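TT1696 protein (Thermus thermophilus, PDB 1UFB) is of unknown function but has a HEPN domain and may bind DNA. Local coordinates at residues Ala33-Ala38 and Lys84-Thr89. Numbering follows the deposited sequence.
Sequences AAQQAA and KYYIPT
In the all-helical HEPN fold of this protein, the loop that leaves helix 73-83 coils back against the middle of helix 27-48, and Gln35 meets Tyr85 and Tyr86 there in a buried contact without a cross-segment hydrogen bond. At the start of the Gln35 side chain, CB meets CB of Tyr85 at 4.1 Å. With CG anti to the backbone N (chi1 176°) and the chain bent about the CB-CG bond, the amide of Gln35 comes up beside Tyr86, where CD lies 4.0 Å from CB of Tyr86. The amide plane is turned 62° from the ring, so the two do not stack; OE1 of Gln35 instead reaches the ring edge, 3.7 Å from CD1 of Tyr86. Glu39, one turn further along the helix, fixes the other end of this amide by accepting a hydrogen bond from NE2. Gln36 also approaches that edge of Tyr86, but more loosely. The two tyrosines diverge: Tyr85 sends its ring away from Gln35 to pack on Ala112 of helix 106-126, while Tyr86 stacks on His56, makes a cation-pi contact with Arg90 and packs against Tyr86 of the second subunit. The contact thus joins the helical core to the subunit interface. Within the loop, Thr89 ties the turn together: its OG1 donates to O of Tyr85 over 2.6 Å, approaching from above the carbonyl plane, 41° out of it.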
loop_
_atom_site.group_PDB
_atom_site.type_symbol
_atom_site.label_atom_id
_atom_site.label_comp_id
_atom_site.label_asym_id
_atom_site.label_seq_id
_atom_site.Cartn_x
_atom_site.Cartn_y
_atom_site.Cartn_z
ATOM N N ALA A 33 3.849 -1.452 -5.113
ATOM C CA ALA A 33 3.070 -2.559 -5.629
ATOM C C ALA A 33 3.996 -3.707 -6.012
ATOM O O ALA A 33 3.631 -4.828 -5.836
ATOM C CB ALA A 33 2.138 -2.093 -6.833
ATOM N N ALA A 34 5.210 -3.438 -6.496
ATOM C CA ALA A 34 6.129 -4.518 -6.826
ATOM C C ALA A 34 6.574 -5.229 -5.539
ATOM O O ALA A 34 6.678 -6.472 -5.466
ATOM C CB ALA A 34 7.373 -3.954 -7.581
ATOM N N GLN A 35 6.915 -4.456 -4.512
ATOM C CA GLN A 35 7.284 -5.145 -3.244
ATOM C C GLN A 35 6.051 -6.004 -2.766
ATOM O O GLN A 35 6.233 -7.123 -2.244
ATOM C CB GLN A 35 7.632 -4.096 -2.142
ATOM C CG GLN A 35 7.956 -4.682 -0.729
ATOM C CD GLN A 35 6.682 -5.098 0.075
ATOM O OE1 GLN A 35 5.596 -4.584 -0.166
ATOM N NE2 GLN A 35 6.853 -6.019 1.092
ATOM N N GLN A 36 4.834 -5.478 -2.947
ATOM C CA GLN A 36 3.642 -6.196 -2.500
ATOM C C GLN A 36 3.434 -7.479 -3.309
ATOM O O GLN A 36 2.943 -8.500 -2.772
ATOM C CB GLN A 36 2.400 -5.288 -2.604
ATOM C CG GLN A 36 2.309 -4.223 -1.506
ATOM C CD GLN A 36 1.996 -4.866 -0.147
ATOM O OE1 GLN A 36 2.901 -5.127 0.742
ATOM N NE2 GLN A 36 0.718 -5.138 0.041
ATOM N N ALA A 37 3.786 -7.426 -4.616
ATOM C CA ALA A 37 3.682 -8.645 -5.452
ATOM C C ALA A 37 4.645 -9.679 -4.895
ATOM O O ALA A 37 4.270 -10.844 -4.701
ATOM C CB ALA A 37 4.060 -8.347 -6.900
ATOM N N ALA A 38 5.885 -9.250 -4.635
ATOM C CA ALA A 38 6.875 -10.201 -4.117
ATOM C C ALA A 38 6.480 -10.798 -2.769
ATOM O O ALA A 38 6.613 -12.005 -2.508
ATOM C CB ALA A 38 8.274 -9.527 -3.989
ATOM N N LYS A 84 13.226 -1.956 0.598
ATOM C CA LYS A 84 13.232 -0.511 0.798
ATOM C C LYS A 84 12.016 0.151 0.174
ATOM O O LYS A 84 11.891 1.375 0.241
ATOM C CB LYS A 84 14.437 0.112 0.127
ATOM C CG LYS A 84 15.729 -0.521 0.586
ATOM C CD LYS A 84 15.887 -0.418 2.104
ATOM C CE LYS A 84 17.379 -0.309 2.411
ATOM N NZ LYS A 84 18.101 0.115 1.149
ATOM N N TYR A 85 11.121 -0.621 -0.446
ATOM C CA TYR A 85 9.935 0.001 -1.084
ATOM C C TYR A 85 8.634 -0.160 -0.291
ATOM O O TYR A 85 7.591 0.313 -0.761
ATOM C CB TYR A 85 9.725 -0.549 -2.504
ATOM C CG TYR A 85 10.917 -0.257 -3.440
ATOM C CD1 TYR A 85 11.244 -1.129 -4.495
ATOM C CD2 TYR A 85 11.671 0.900 -3.280
ATOM C CE1 TYR A 85 12.318 -0.854 -5.393
ATOM C CE2 TYR A 85 12.745 1.199 -4.185
ATOM C CZ TYR A 85 13.046 0.306 -5.232
ATOM O OH TYR A 85 14.036 0.563 -6.172
ATOM N N TYR A 86 8.670 -0.867 0.849
ATOM C CA TYR A 86 7.439 -1.032 1.600
ATOM C C TYR A 86 6.995 0.297 2.283
ATOM O O TYR A 86 5.866 0.757 2.122
ATOM C CB TYR A 86 7.584 -2.185 2.615
ATOM C CG TYR A 86 6.373 -2.317 3.501
ATOM C CD1 TYR A 86 5.123 -2.715 2.976
ATOM C CD2 TYR A 86 6.445 -1.887 4.857
ATOM C CE1 TYR A 86 3.928 -2.669 3.824
ATOM C CE2 TYR A 86 5.328 -1.823 5.654
ATOM C CZ TYR A 86 4.085 -2.213 5.153
ATOM O OH TYR A 86 3.064 -2.180 6.052
ATOM N N ILE A 87 7.899 0.939 3.001
ATOM C CA ILE A 87 7.550 2.170 3.672
ATOM C C ILE A 87 7.965 3.503 2.968
ATOM O O ILE A 87 7.124 4.386 2.794
ATOM C CB ILE A 87 8.067 2.140 5.204
ATOM C CG1 ILE A 87 6.960 1.475 6.079
ATOM C CG2 ILE A 87 8.284 3.612 5.764
ATOM C CD1 ILE A 87 7.398 0.933 7.523
ATOM N N PRO A 88 9.235 3.635 2.514
ATOM C CA PRO A 88 9.717 4.873 1.860
ATOM C C PRO A 88 8.982 5.357 0.640
ATOM O O PRO A 88 8.991 6.537 0.329
ATOM C CB PRO A 88 11.227 4.583 1.594
ATOM C CG PRO A 88 11.588 3.631 2.822
ATOM C CD PRO A 88 10.345 2.680 2.722
ATOM N N THR A 89 8.313 4.466 -0.057
ATOM C CA THR A 89 7.556 4.880 -1.225
ATOM C C THR A 89 6.294 5.660 -0.883
ATOM O O THR A 89 5.713 6.287 -1.733
ATOM C CB THR A 89 7.138 3.652 -2.018
ATOM O OG1 THR A 89 6.586 2.654 -1.106
ATOM C CG2 THR A 89 8.369 3.043 -2.707
#